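Local coordinates for malonyl CoA-acyl carrier protein transacylase (Staphylococcus aureus, PDB 3IM9) that catalyses the transfer of the malonyl group from malonyl-CoA to holo-acyl carrier protein, supplying malonyl-ACP for fatty acid biosynthesis, at residues 75-78 with 79-83; 99-102 with 103-106; 145-148 with 149-153; 179-182 with 183-186. All blocks are in the same frame, centred on the assembly; numbering follows the deposited sequence.

All four contacts are short, continuous runs of alpha-helix, about two turns each, but their settings differ. Contacts 1 and 2 are buried: helices 67-84 and 99-106 pack against each other directly, through pairs such as Leu75 on Ser102 and Leu82 on Ala106, and the small Ser79, Ser102 and Ala106 lie in this interface. Contacts 3 and 4 lie about 30 Å or more, centre to centre, from both of these, on helices 145-155 and 179-188 beside the mixed five-stranded sheet, and meet where Ile151 touches Leu185. Each has one apolar side against neighbouring structure and charged residues on the other, with a lysine-carboxylate pair. Contact 2 alone carries a metal ligand, Tyr101 on calcium.

Contact 1 of 4, residues 75-78 with 79-83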
ATOM      1  N   LEU A  75      -4.373  -7.964   1.166  1.00  9.21           N
ATOM      2  CA  LEU A  75      -3.972  -8.358   2.527  1.00  9.77           C
ATOM      3  C   LEU A  75      -3.888  -9.871   2.674  1.00  9.54           C
ATOM      4  O   LEU A  75      -2.930 -10.370   3.311  1.00  9.06           O
ATOM      5  CB  LEU A  75      -4.978  -7.747   3.535  1.00  7.22           C
ATOM      6  CG  LEU A  75      -4.546  -8.003   4.986  1.00 10.61           C
ATOM      7  CD1 LEU A  75      -3.613  -6.903   5.436  1.00 12.68           C
ATOM      8  CD2 LEU A  75      -5.800  -7.944   5.848  1.00 10.63           C
ATOM      9  N   THR A  76      -4.901 -10.564   2.115  1.00  9.88           N
ATOM     10  CA  THR A  76      -4.951 -12.007   2.263  1.00 10.98           C
ATOM     11  C   THR A  76      -3.771 -12.650   1.538  1.00  9.55           C
ATOM     12  O   THR A  76      -3.074 -13.547   2.108  1.00 11.11           O
ATOM     13  CB  THR A  76      -6.223 -12.517   1.664  1.00  9.82           C
ATOM     14  OG1 THR A  76      -7.282 -11.991   2.509  1.00 11.73           O
ATOM     15  CG2 THR A  76      -6.298 -14.061   1.727  1.00 10.29           C
ATOM     16  N   HIS A  77      -3.435 -12.214   0.316  1.00  8.95           N
ATOM     17  CA  HIS A  77      -2.336 -12.826  -0.435  1.00  9.36           C
ATOM     18  C   HIS A  77      -1.008 -12.565   0.270  1.00 10.12           C
ATOM     19  O   HIS A  77      -0.232 -13.504   0.523  1.00 11.27           O
ATOM     20  CB  HIS A  77      -2.314 -12.194  -1.823  1.00  8.70           C
ATOM     21  CG  HIS A  77      -1.375 -12.872  -2.800  1.00 10.82           C
ATOM     22  ND1 HIS A  77      -0.635 -14.026  -2.567  1.00 16.68           N
ATOM     23  CD2 HIS A  77      -1.131 -12.477  -4.062  1.00  7.80           C
ATOM     24  CE1 HIS A  77       0.016 -14.322  -3.699  1.00 10.49           C
ATOM     25  NE2 HIS A  77      -0.256 -13.368  -4.599  1.00 15.12           N
ATOM     26  N   SER A  78      -0.726 -11.332   0.670  1.00  8.69           N
ATOM     27  CA  SER A  78       0.519 -11.019   1.333  1.00  9.45           C
ATOM     28  C   SER A  78       0.634 -11.754   2.676  1.00  8.45           C
ATOM     29  O   SER A  78       1.718 -12.250   3.018  1.00 10.70           O
ATOM     30  CB  SER A  78       0.657  -9.502   1.569  1.00 10.46           C
ATOM     31  OG  SER A  78       0.952  -8.842   0.325  1.00 10.59           O
ATOM     32  N   SER A  79      -0.490 -11.826   3.409  1.00  9.30           N
ATOM     33  CA  SER A  79      -0.416 -12.482   4.747  1.00 11.81           C
ATOM     34  C   SER A  79      -0.251 -13.986   4.562  1.00 10.91           C
ATOM     35  O   SER A  79       0.341 -14.653   5.449  1.00 11.97           O
ATOM     36  CB  SER A  79      -1.698 -12.191   5.508  1.00 10.62           C
ATOM     37  OG  SER A  79      -1.754 -10.763   5.845  1.00 12.00           O
ATOM     38  N   ALA A  80      -0.825 -14.561   3.519  1.00 10.08           N
ATOM     39  CA  ALA A  80      -0.725 -16.020   3.297  1.00 10.41           C
ATOM     40  C   ALA A  80       0.708 -16.359   2.963  1.00 11.69           C
ATOM     41  O   ALA A  80       1.280 -17.331   3.475  1.00 14.17           O
ATOM     42  CB  ALA A  80      -1.670 -16.456   2.144  1.00  9.56           C
ATOM     43  N   LEU A  81       1.338 -15.546   2.113  1.00 11.28           N
ATOM     44  CA  LEU A  81       2.766 -15.720   1.816  1.00 12.17           C
ATOM     45  C   LEU A  81       3.572 -15.575   3.058  1.00 12.29           C
ATOM     46  O   LEU A  81       4.529 -16.357   3.311  1.00 13.17           O
ATOM     47  CB  LEU A  81       3.282 -14.769   0.735  1.00 13.10           C
ATOM     48  CG  LEU A  81       2.734 -14.955  -0.654  1.00 12.16           C
ATOM     49  CD1 LEU A  81       3.055 -13.759  -1.533  1.00 15.90           C
ATOM     50  CD2 LEU A  81       3.336 -16.180  -1.333  1.00 12.36           C
ATOM     51  N   LEU A  82       3.323 -14.523   3.824  1.00 13.63           N
ATOM     52  CA  LEU A  82       4.068 -14.262   5.052  1.00 15.47           C
ATOM     53  C   LEU A  82       3.982 -15.466   6.003  1.00 14.11           C
ATOM     54  O   LEU A  82       5.015 -15.837   6.547  1.00 17.74           O
ATOM     55  CB  LEU A  82       3.524 -12.915   5.655  1.00 15.37           C
ATOM     56  CG  LEU A  82       4.297 -12.473   6.895  1.00 18.74           C
ATOM     57  CD1 LEU A  82       5.619 -11.967   6.460  1.00 18.84           C
ATOM     58  CD2 LEU A  82       3.485 -11.367   7.420  1.00 20.27           C
ATOM     59  N   ALA A  83       2.802 -16.084   6.140  1.00 14.26           N
ATOM     60  CA  ALA A  83       2.577 -17.185   7.141  1.00 14.79           C
ATOM     61  C   ALA A  83       3.441 -18.386   6.648  1.00 16.57           C
ATOM     62  O   ALA A  83       3.863 -19.170   7.491  1.00 18.23           O
ATOM     63  CB  ALA A  83       1.134 -17.500   7.185  1.00 17.08           C
TER
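The imidazole of His77 and the isobutyl group of Leu81 meet one turn apart, CD1 of Leu81 lying obliquely to the ring, 3.8 Å from CE1 of His77. CG of Leu81 lies beside its own backbone N (chi1 -66°), which brings CD1 back toward the ND1-CE1 side of the imidazole. ND1 is buried here and has no partner in the model; Met26, Ala27 and Pro283 also touch the histidine side chain.

The flat peptide carbonyl of Leu75 is approached from both faces. Ser79 N donates to its oxygen from one face, and Ser79 OG reaches the same Leu75 O from the other at 2.8 Å. The hydroxyl stands beside the backbone N of Ser79 (chi1 -68°), folded back along the helix, so a polar side chain is satisfied in the interior without leaving its own helix. These residues form the middle and later turns of helix 67-84, buried between helices 35-47, 99-106 and 112-128 in the acyltransferase fold. Serine suits such a place because it is small: Ser78 packs on Ser102, and Ser79 meets Val105, Phe112 and Ile40, one from each of the three surrounding helices. Ala80 N donates to Thr76 O at 2.8 Å. Ser78 OG hydrogen-bonds to Ile281 O, and Thr76 OG1 to Pro72 O.

Contact 2 of 4, residues 99-102 with 103-106. With CA (calcium ion), chain B.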
ATOM      1  N   GLY A  99      -1.125  -1.714   1.727  1.00  6.82           N
ATOM      2  CA  GLY A  99       0.009  -2.511   2.174  1.00  8.45           C
ATOM      3  C   GLY A  99       0.442  -2.250   3.615  1.00  9.14           C
ATOM      4  O   GLY A  99       1.054  -3.126   4.227  1.00  8.37           O
ATOM      5  N   GLU A 100       0.154  -1.031   4.133  1.00  7.62           N
ATOM      6  CA  GLU A 100       0.544  -0.753   5.512  1.00  8.61           C
ATOM      7  C   GLU A 100      -0.186  -1.709   6.437  1.00  9.95           C
ATOM      8  O   GLU A 100       0.356  -2.022   7.510  1.00 10.46           O
ATOM      9  CB  GLU A 100       0.218   0.721   5.824  1.00  9.78           C
ATOM     10  CG  GLU A 100       0.801   1.208   7.218  1.00  9.65           C
ATOM     11  CD  GLU A 100       1.064   2.667   7.216  1.00  9.57           C
ATOM     12  OE1 GLU A 100       1.597   3.188   6.213  1.00 12.20           O
ATOM     13  OE2 GLU A 100       0.747   3.292   8.260  1.00 12.86           O
ATOM     14  N   TYR A 101      -1.399  -2.140   6.079  1.00  9.10           N
ATOM     15  CA  TYR A 101      -2.146  -3.131   6.925  1.00  9.10           C
ATOM     16  C   TYR A 101      -1.433  -4.462   6.917  1.00 10.10           C
ATOM     17  O   TYR A 101      -1.462  -5.184   7.937  1.00 10.20           O
ATOM     18  CB  TYR A 101      -3.592  -3.183   6.518  1.00  9.36           C
ATOM     19  CG  TYR A 101      -4.295  -1.926   6.892  1.00  9.75           C
ATOM     20  CD1 TYR A 101      -4.383  -0.821   6.012  1.00  9.55           C
ATOM     21  CD2 TYR A 101      -4.917  -1.825   8.151  1.00 10.24           C
ATOM     22  CE1 TYR A 101      -5.016   0.392   6.363  1.00 10.19           C
ATOM     23  CE2 TYR A 101      -5.537  -0.623   8.542  1.00 10.85           C
ATOM     24  CZ  TYR A 101      -5.571   0.446   7.656  1.00  9.80           C
ATOM     25  OH  TYR A 101      -6.194   1.609   8.093  1.00 12.45           O
ATOM     26  N   SER A 102      -0.849  -4.884   5.809  1.00  8.72           N
ATOM     27  CA  SER A 102      -0.070  -6.086   5.806  1.00  8.94           C
ATOM     28  C   SER A 102       1.124  -5.920   6.749  1.00 10.30           C
ATOM     29  O   SER A 102       1.494  -6.878   7.419  1.00 11.06           O
ATOM     30  CB  SER A 102       0.404  -6.344   4.381  1.00  8.58           C
ATOM     31  OG  SER A 102      -0.761  -6.568   3.554  1.00  9.62           O
ATOM     32  N   SER A 103       1.712  -4.730   6.782  1.00  9.56           N
ATOM     33  CA  SER A 103       2.822  -4.477   7.755  1.00 10.83           C
ATOM     34  C   SER A 103       2.271  -4.644   9.178  1.00 12.39           C
ATOM     35  O   SER A 103       3.038  -5.140  10.066  1.00 12.08           O
ATOM     36  CB  SER A 103       3.363  -3.050   7.520  1.00 10.91           C
ATOM     37  OG  SER A 103       4.149  -2.965   6.376  1.00 10.96           O
ATOM     38  N   LEU A 104       1.050  -4.177   9.453  1.00  9.77           N
ATOM     39  CA  LEU A 104       0.447  -4.232  10.828  1.00 11.44           C
ATOM     40  C   LEU A 104       0.240  -5.672  11.188  1.00 12.40           C
ATOM     41  O   LEU A 104       0.467  -6.078  12.378  1.00 13.36           O
ATOM     42  CB  LEU A 104      -0.895  -3.477  10.937  1.00 12.32           C
ATOM     43  CG  LEU A 104      -0.779  -1.992  10.583  1.00 11.43           C
ATOM     44  CD1 LEU A 104      -2.109  -1.280  11.015  1.00 13.08           C
ATOM     45  CD2 LEU A 104       0.428  -1.270  11.265  1.00 12.98           C
ATOM     46  N   VAL A 105      -0.173  -6.531  10.251  1.00 11.45           N
ATOM     47  CA  VAL A 105      -0.307  -7.967  10.582  1.00 11.21           C
ATOM     48  C   VAL A 105       1.100  -8.529  10.801  1.00 11.11           C
ATOM     49  O   VAL A 105       1.305  -9.316  11.777  1.00 13.03           O
ATOM     50  CB  VAL A 105      -0.999  -8.664   9.368  1.00 11.11           C
ATOM     51  CG1 VAL A 105      -0.956 -10.219   9.491  1.00 12.91           C
ATOM     52  CG2 VAL A 105      -2.455  -8.206   9.286  1.00 11.95           C
ATOM     53  N   ALA A 106       2.087  -8.184   9.972  1.00  9.96           N
ATOM     54  CA  ALA A 106       3.456  -8.734  10.052  1.00 10.80           C
ATOM     55  C   ALA A 106       4.078  -8.401  11.458  1.00 12.73           C
ATOM     56  O   ALA A 106       4.772  -9.267  12.074  1.00 15.48           O
ATOM     57  CB  ALA A 106       4.362  -8.170   8.936  1.00 10.75           C
TER
HETATM   58 CA    CA B 601      -5.890   3.761   6.514  1.00 27.15          CA
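Helix 99-106 follows the probable nucleophile elbow, the GxSxG turn, between strand 92-95 and this helix, which presents Ser97, the active-site serine by similarity. Gly99 is the last glycine of that pattern, and its carbonyl takes part in the helical bonding: Ser103 N donates to Gly99 O at 3.1 Å. Equivalent bonds run from Leu104 to Glu100, Val105 to Tyr101 and Ala106 to Ser102.

Along one side of the helix Tyr101 and Leu104 lie next to each other and point the same way. CD1 of Leu104 touches CD2 of the Tyr101 ring at 4.0 Å, an apolar contact; the tyrosine is also touched by Ile118 and Val119 of helix 112-128. Leu104 also lays CG over Glu100 O, 3.3 Å away. Glu100, though buried, is held by Asn237 N on OE1 and Gln236 NE2 on OE2. The small Ser102 and Ala106 suit the sides facing Phe16 and helix 67-84.

Tyrosine combines an apolar ring for packing with an oxygen for the metal. With CG of Tyr101 anti to its carbonyl carbon (chi1 -70°), the ring extends to a calcium ion also bound by Met253 O and Gln256 OE1; the ion lies at the ring's edge, in its plane, 2.7 Å from Tyr101 OH.

Contact 3 of 4, residues 145-148 with 149-153; sequences FDKV and DEICK
Apolar contact begins with Phe145 and Asp149, which lie side by side and point the same way. The ring of Phe145 reaches CB of Asp149 through CE1, 3.9 Å away, while the ring and carboxylate planes are only 16° apart. Both side chains have CG anti to their backbone N, and this shared choice aligns them along one flank of the helix, where both also touch Pro164. Val148 CG1 and Cys152 SG form a looser pair at 4.4 Å, and compact, apolar residues fit this buried side, where they pack on Val175 of strand 172-176. Ile151 CD1 lies 4.1 Å from CG of Lys147, touching the lysine's aliphatic stem.

Charge pairing is confined to the exposed side. Lys147 bends at its second and third side-chain torsions, swinging NZ toward the extended Glu150; the salt bridge from Lys147 NZ to Glu150 OE1 is long, 3.6 Å, and probably contributes modestly. Lysine and glutamate suit this position, since their flexible stems keep the charged ends in solvent.

Backbone hydrogen bonds tie the turn together: Asp149 N to Phe145 O at 2.8 Å, then Glu150 to Asp146, Ile151 to Lys147, and Cys152 to Val148 at 2.9 Å between N and O. The result is the first part of an amphipathic surface helix, 145-155, laid with its apolar side on strands 162-169 and 172-176 of the mixed sheet.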
ATOM      1  N   PHE A 145       8.962  16.359  -8.032  1.00 17.85           N
ATOM      2  CA  PHE A 145       7.882  16.638  -7.089  1.00 17.19           C
ATOM      3  C   PHE A 145       7.559  18.152  -7.045  1.00 18.17           C
ATOM      4  O   PHE A 145       6.381  18.562  -6.949  1.00 18.52           O
ATOM      5  CB  PHE A 145       8.240  16.163  -5.681  1.00 19.70           C
ATOM      6  CG  PHE A 145       7.259  16.592  -4.672  1.00 17.53           C
ATOM      7  CD1 PHE A 145       7.391  17.820  -4.017  1.00 17.39           C
ATOM      8  CD2 PHE A 145       6.098  15.805  -4.435  1.00 18.15           C
ATOM      9  CE1 PHE A 145       6.411  18.248  -3.090  1.00 22.43           C
ATOM     10  CE2 PHE A 145       5.095  16.258  -3.502  1.00 19.58           C
ATOM     11  CZ  PHE A 145       5.249  17.435  -2.814  1.00 21.40           C
ATOM     12  N   ASP A 146       8.598  18.998  -7.027  1.00 18.44           N
ATOM     13  CA  ASP A 146       8.330  20.439  -6.874  1.00 19.26           C
ATOM     14  C   ASP A 146       7.518  20.999  -8.079  1.00 15.73           C
ATOM     15  O   ASP A 146       6.648  21.835  -7.900  1.00 18.25           O
ATOM     16  CB  ASP A 146       9.605  21.276  -6.563  1.00 20.70           C
ATOM     17  CG  ASP A 146      10.732  21.100  -7.588  1.00 32.88           C
ATOM     18  OD1 ASP A 146      11.902  21.507  -7.250  1.00 44.61           O
ATOM     19  OD2 ASP A 146      10.500  20.611  -8.726  1.00 38.04           O
ATOM     20  N   LYS A 147       7.771  20.467  -9.262  1.00 14.34           N
ATOM     21  CA  LYS A 147       7.033  20.884 -10.416  1.00 14.47           C
ATOM     22  C   LYS A 147       5.595  20.337 -10.370  1.00 13.85           C
ATOM     23  O   LYS A 147       4.637  21.055 -10.735  1.00 13.97           O
ATOM     24  CB  LYS A 147       7.752  20.416 -11.661  1.00 16.90           C
ATOM     25  CG  LYS A 147       6.994  20.695 -12.917  1.00 23.49           C
ATOM     26  CD  LYS A 147       6.769  22.244 -13.169  1.00 34.77           C
ATOM     27  CE  LYS A 147       7.654  22.753 -14.317  1.00 43.37           C
ATOM     28  NZ  LYS A 147       7.393  24.208 -14.529  1.00 48.36           N
ATOM     29  N   VAL A 148       5.437  19.106  -9.927  1.00 14.03           N
ATOM     30  CA  VAL A 148       4.057  18.544  -9.789  1.00 12.09           C
ATOM     31  C   VAL A 148       3.293  19.342  -8.755  1.00 12.06           C
ATOM     32  O   VAL A 148       2.080  19.626  -8.944  1.00 12.26           O
ATOM     33  CB  VAL A 148       4.131  17.084  -9.409  1.00 11.51           C
ATOM     34  CG1 VAL A 148       2.680  16.450  -9.286  1.00 12.31           C
ATOM     35  CG2 VAL A 148       4.843  16.264 -10.544  1.00 14.45           C
ATOM     36  N   ASP A 149       3.914  19.700  -7.640  1.00 14.07           N
ATOM     37  CA  ASP A 149       3.208  20.414  -6.594  1.00 13.80           C
ATOM     38  C   ASP A 149       2.847  21.817  -7.114  1.00 12.59           C
ATOM     39  O   ASP A 149       1.719  22.295  -6.893  1.00 13.43           O
ATOM     40  CB  ASP A 149       4.142  20.507  -5.379  1.00 16.77           C
ATOM     41  CG  ASP A 149       3.415  20.978  -4.124  1.00 22.45           C
ATOM     42  OD1 ASP A 149       2.304  20.506  -3.798  1.00 25.75           O
ATOM     43  OD2 ASP A 149       3.959  21.900  -3.501  1.00 31.45           O
ATOM     44  N   GLU A 150       3.769  22.457  -7.870  1.00 12.36           N
ATOM     45  CA  GLU A 150       3.383  23.737  -8.461  1.00 11.83           C
ATOM     46  C   GLU A 150       2.177  23.656  -9.359  1.00 12.40           C
ATOM     47  O   GLU A 150       1.259  24.520  -9.313  1.00 12.00           O
ATOM     48  CB  GLU A 150       4.586  24.293  -9.253  1.00 12.78           C
ATOM     49  CG  GLU A 150       4.243  25.583  -9.934  1.00 13.62           C
ATOM     50  CD  GLU A 150       5.482  26.215 -10.558  1.00 24.94           C
ATOM     51  OE1 GLU A 150       5.916  25.700 -11.574  1.00 23.99           O
ATOM     52  OE2 GLU A 150       5.953  27.207  -9.951  1.00 27.02           O
ATOM     53  N   ILE A 151       2.205  22.662 -10.257  1.00 10.83           N
ATOM     54  CA  ILE A 151       1.077  22.449 -11.127  1.00 12.37           C
ATOM     55  C   ILE A 151      -0.220  22.258 -10.357  1.00 12.52           C
ATOM     56  O   ILE A 151      -1.262  22.817 -10.699  1.00 12.32           O
ATOM     57  CB  ILE A 151       1.351  21.328 -12.105  1.00 11.25           C
ATOM     58  CG1 ILE A 151       2.392  21.783 -13.117  1.00 12.05           C
ATOM     59  CG2 ILE A 151       0.033  20.941 -12.798  1.00 12.05           C
ATOM     60  CD1 ILE A 151       2.981  20.557 -13.904  1.00 13.89           C
ATOM     61  N   CYS A 152      -0.154  21.438  -9.327  1.00 10.23           N
ATOM     62  CA  CYS A 152      -1.347  21.261  -8.479  1.00 10.80           C
ATOM     63  C   CYS A 152      -1.868  22.565  -7.838  1.00 12.15           C
ATOM     64  O   CYS A 152      -3.090  22.827  -7.854  1.00 12.93           O
ATOM     65  CB  CYS A 152      -1.159  20.187  -7.413  1.00 12.31           C
ATOM     66  SG  CYS A 152      -0.970  18.494  -7.987  1.00 12.15           S
ATOM     67  N   LYS A 153      -0.908  23.393  -7.428  1.00 12.75           N
ATOM     68  CA  LYS A 153      -1.311  24.700  -6.853  1.00 14.41           C
ATOM     69  C   LYS A 153      -1.895  25.636  -7.914  1.00 12.53           C
ATOM     70  O   LYS A 153      -2.848  26.338  -7.639  1.00 13.29           O
ATOM     71  CB  LYS A 153      -0.138  25.379  -6.102  1.00 13.78           C
ATOM     72  CG  LYS A 153       0.254  24.462  -4.948  1.00 19.88           C
ATOM     73  CD  LYS A 153       0.082  24.879  -3.569  1.00 37.37           C
ATOM     74  CE  LYS A 153       1.308  24.336  -2.689  1.00 35.56           C
ATOM     75  NZ  LYS A 153       0.752  23.735  -1.404  1.00 45.88           N
TER

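Contact 4 of 4, residues 179-182 with 183-186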
ATOM      1  N   LYS A 179     -12.433  15.524  -9.957  1.00 11.64           N
ATOM      2  CA  LYS A 179     -12.186  14.931 -11.288  1.00 10.19           C
ATOM      3  C   LYS A 179     -12.026  16.002 -12.374  1.00 10.15           C
ATOM      4  O   LYS A 179     -11.261  15.782 -13.306  1.00 11.39           O
ATOM      5  CB  LYS A 179     -13.294  13.889 -11.570  1.00 10.94           C
ATOM      6  CG  LYS A 179     -13.029  13.179 -12.951  1.00 14.15           C
ATOM      7  CD  LYS A 179     -14.058  12.097 -13.155  1.00 15.94           C
ATOM      8  CE  LYS A 179     -13.671  11.247 -14.393  1.00 16.26           C
ATOM      9  NZ  LYS A 179     -13.764  12.043 -15.677  1.00 15.79           N
ATOM     10  N   ALA A 180     -12.759  17.122 -12.257  1.00 10.44           N
ATOM     11  CA  ALA A 180     -12.592  18.160 -13.282  1.00 11.88           C
ATOM     12  C   ALA A 180     -11.145  18.617 -13.393  1.00 10.17           C
ATOM     13  O   ALA A 180     -10.650  18.864 -14.496  1.00 11.12           O
ATOM     14  CB  ALA A 180     -13.470  19.437 -13.012  1.00 14.87           C
ATOM     15  N   LEU A 181     -10.470  18.719 -12.254  1.00 11.56           N
ATOM     16  CA  LEU A 181      -9.058  19.164 -12.270  1.00 10.46           C
ATOM     17  C   LEU A 181      -8.129  18.030 -12.656  1.00 10.21           C
ATOM     18  O   LEU A 181      -7.141  18.257 -13.403  1.00 10.33           O
ATOM     19  CB  LEU A 181      -8.573  19.675 -10.889  1.00  9.76           C
ATOM     20  CG  LEU A 181      -9.336  20.967 -10.475  1.00 13.04           C
ATOM     21  CD1 LEU A 181      -8.794  21.448  -9.138  1.00 13.26           C
ATOM     22  CD2 LEU A 181      -9.314  22.100 -11.553  1.00 14.25           C
ATOM     23  N   ILE A 182      -8.440  16.793 -12.260  1.00  9.62           N
ATOM     24  CA  ILE A 182      -7.645  15.648 -12.737  1.00 10.74           C
ATOM     25  C   ILE A 182      -7.701  15.577 -14.264  1.00 11.17           C
ATOM     26  O   ILE A 182      -6.667  15.415 -14.936  1.00 10.30           O
ATOM     27  CB  ILE A 182      -8.243  14.325 -12.141  1.00 10.13           C
ATOM     28  CG1 ILE A 182      -8.020  14.303 -10.643  1.00  8.99           C
ATOM     29  CG2 ILE A 182      -7.625  13.130 -12.860  1.00 12.16           C
ATOM     30  CD1 ILE A 182      -6.468  14.125 -10.210  1.00 11.45           C
ATOM     31  N   ASP A 183      -8.901  15.821 -14.829  1.00 10.79           N
ATOM     32  CA  ASP A 183      -9.044  15.676 -16.278  1.00  9.08           C
ATOM     33  C   ASP A 183      -8.344  16.849 -16.972  1.00 10.30           C
ATOM     34  O   ASP A 183      -7.801  16.660 -18.075  1.00 10.45           O
ATOM     35  CB  ASP A 183     -10.533  15.606 -16.600  1.00 10.54           C
ATOM     36  CG  ASP A 183     -11.143  14.231 -16.266  1.00 13.29           C
ATOM     37  OD1 ASP A 183     -10.379  13.273 -15.992  1.00 18.16           O
ATOM     38  OD2 ASP A 183     -12.394  14.239 -16.254  1.00 15.75           O
ATOM     39  N   GLU A 184      -8.337  18.027 -16.362  1.00 10.00           N
ATOM     40  CA  GLU A 184      -7.602  19.169 -16.976  1.00 11.29           C
ATOM     41  C   GLU A 184      -6.121  18.827 -17.000  1.00 10.58           C
ATOM     42  O   GLU A 184      -5.448  19.133 -17.993  1.00 11.83           O
ATOM     43  CB  GLU A 184      -7.875  20.423 -16.160  1.00 12.26           C
ATOM     44  CG  GLU A 184      -7.233  21.655 -16.754  1.00 19.79           C
ATOM     45  CD  GLU A 184      -7.611  22.938 -15.973  1.00 24.46           C
ATOM     46  OE1 GLU A 184      -8.349  22.838 -14.965  1.00 24.54           O
ATOM     47  OE2 GLU A 184      -7.117  24.024 -16.378  1.00 27.33           O
ATOM     48  N   LEU A 185      -5.597  18.237 -15.932  1.00  9.90           N
ATOM     49  CA  LEU A 185      -4.180  17.819 -15.918  1.00  9.15           C
ATOM     50  C   LEU A 185      -3.884  16.759 -16.977  1.00 12.07           C
ATOM     51  O   LEU A 185      -2.821  16.774 -17.611  1.00 12.72           O
ATOM     52  CB  LEU A 185      -3.808  17.361 -14.530  1.00 11.66           C
ATOM     53  CG  LEU A 185      -2.349  17.007 -14.401  1.00 11.94           C
ATOM     54  CD1 LEU A 185      -1.440  18.162 -14.785  1.00 16.91           C
ATOM     55  CD2 LEU A 185      -2.055  16.519 -12.944  1.00 20.19           C
ATOM     56  N   VAL A 186      -4.758  15.756 -17.070  1.00 10.77           N
ATOM     57  CA  VAL A 186      -4.634  14.720 -18.109  1.00 12.33           C
ATOM     58  C   VAL A 186      -4.527  15.439 -19.503  1.00 12.25           C
ATOM     59  O   VAL A 186      -3.653  15.052 -20.310  1.00 14.01           O
ATOM     60  CB  VAL A 186      -5.819  13.725 -18.067  1.00 12.66           C
ATOM     61  CG1 VAL A 186      -5.718  12.805 -19.341  1.00 14.20           C
ATOM     62  CG2 VAL A 186      -5.691  12.896 -16.798  1.00 12.04           C
TER
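Lys179 O and Asp183 N open a regular helical ladder at 2.8 Å, continued by Glu184 N to Ala180 O at 3.1 Å, Leu185 N to Leu181 O and Val186 N to Ile182 O. The first turn of the helix is also tied to its surroundings, because the backbone of Lys179 hydrogen-bonds with that of Val134.

A side-chain link doubles the first of these bonds. Lys179 NZ donates to Asp183 OD2 at 2.7 Å, a salt bridge that uses the syn lone pair of OD2, on the side of the other carboxylate oxygen. The lysine runs extended from the backbone and turns only at its last torsion (chi4 -67°), which carries NZ round to the carboxylate. Four residues along a helix is a natural spacing for such a pair, and both residues are partly exposed.

Helix 179-188 packs on the mixed sheet, against strands 135-141, 162-169 and 196-199, and the residues facing it are branched and apolar accordingly: Leu181 and Leu185 on Ile162, Ile182 on Ser136 and Ala138, Leu185 and Val186 on Val197. Within the helix, Ile182 CG2 and Val186 CG2 approach to 4.4 Å. Leu181 and Glu184 point the same way, CD2 of Leu181 lying 3.6 Å from OE1 of Glu184; here the extended, partly exposed glutamate runs along the margin of the apolar surface.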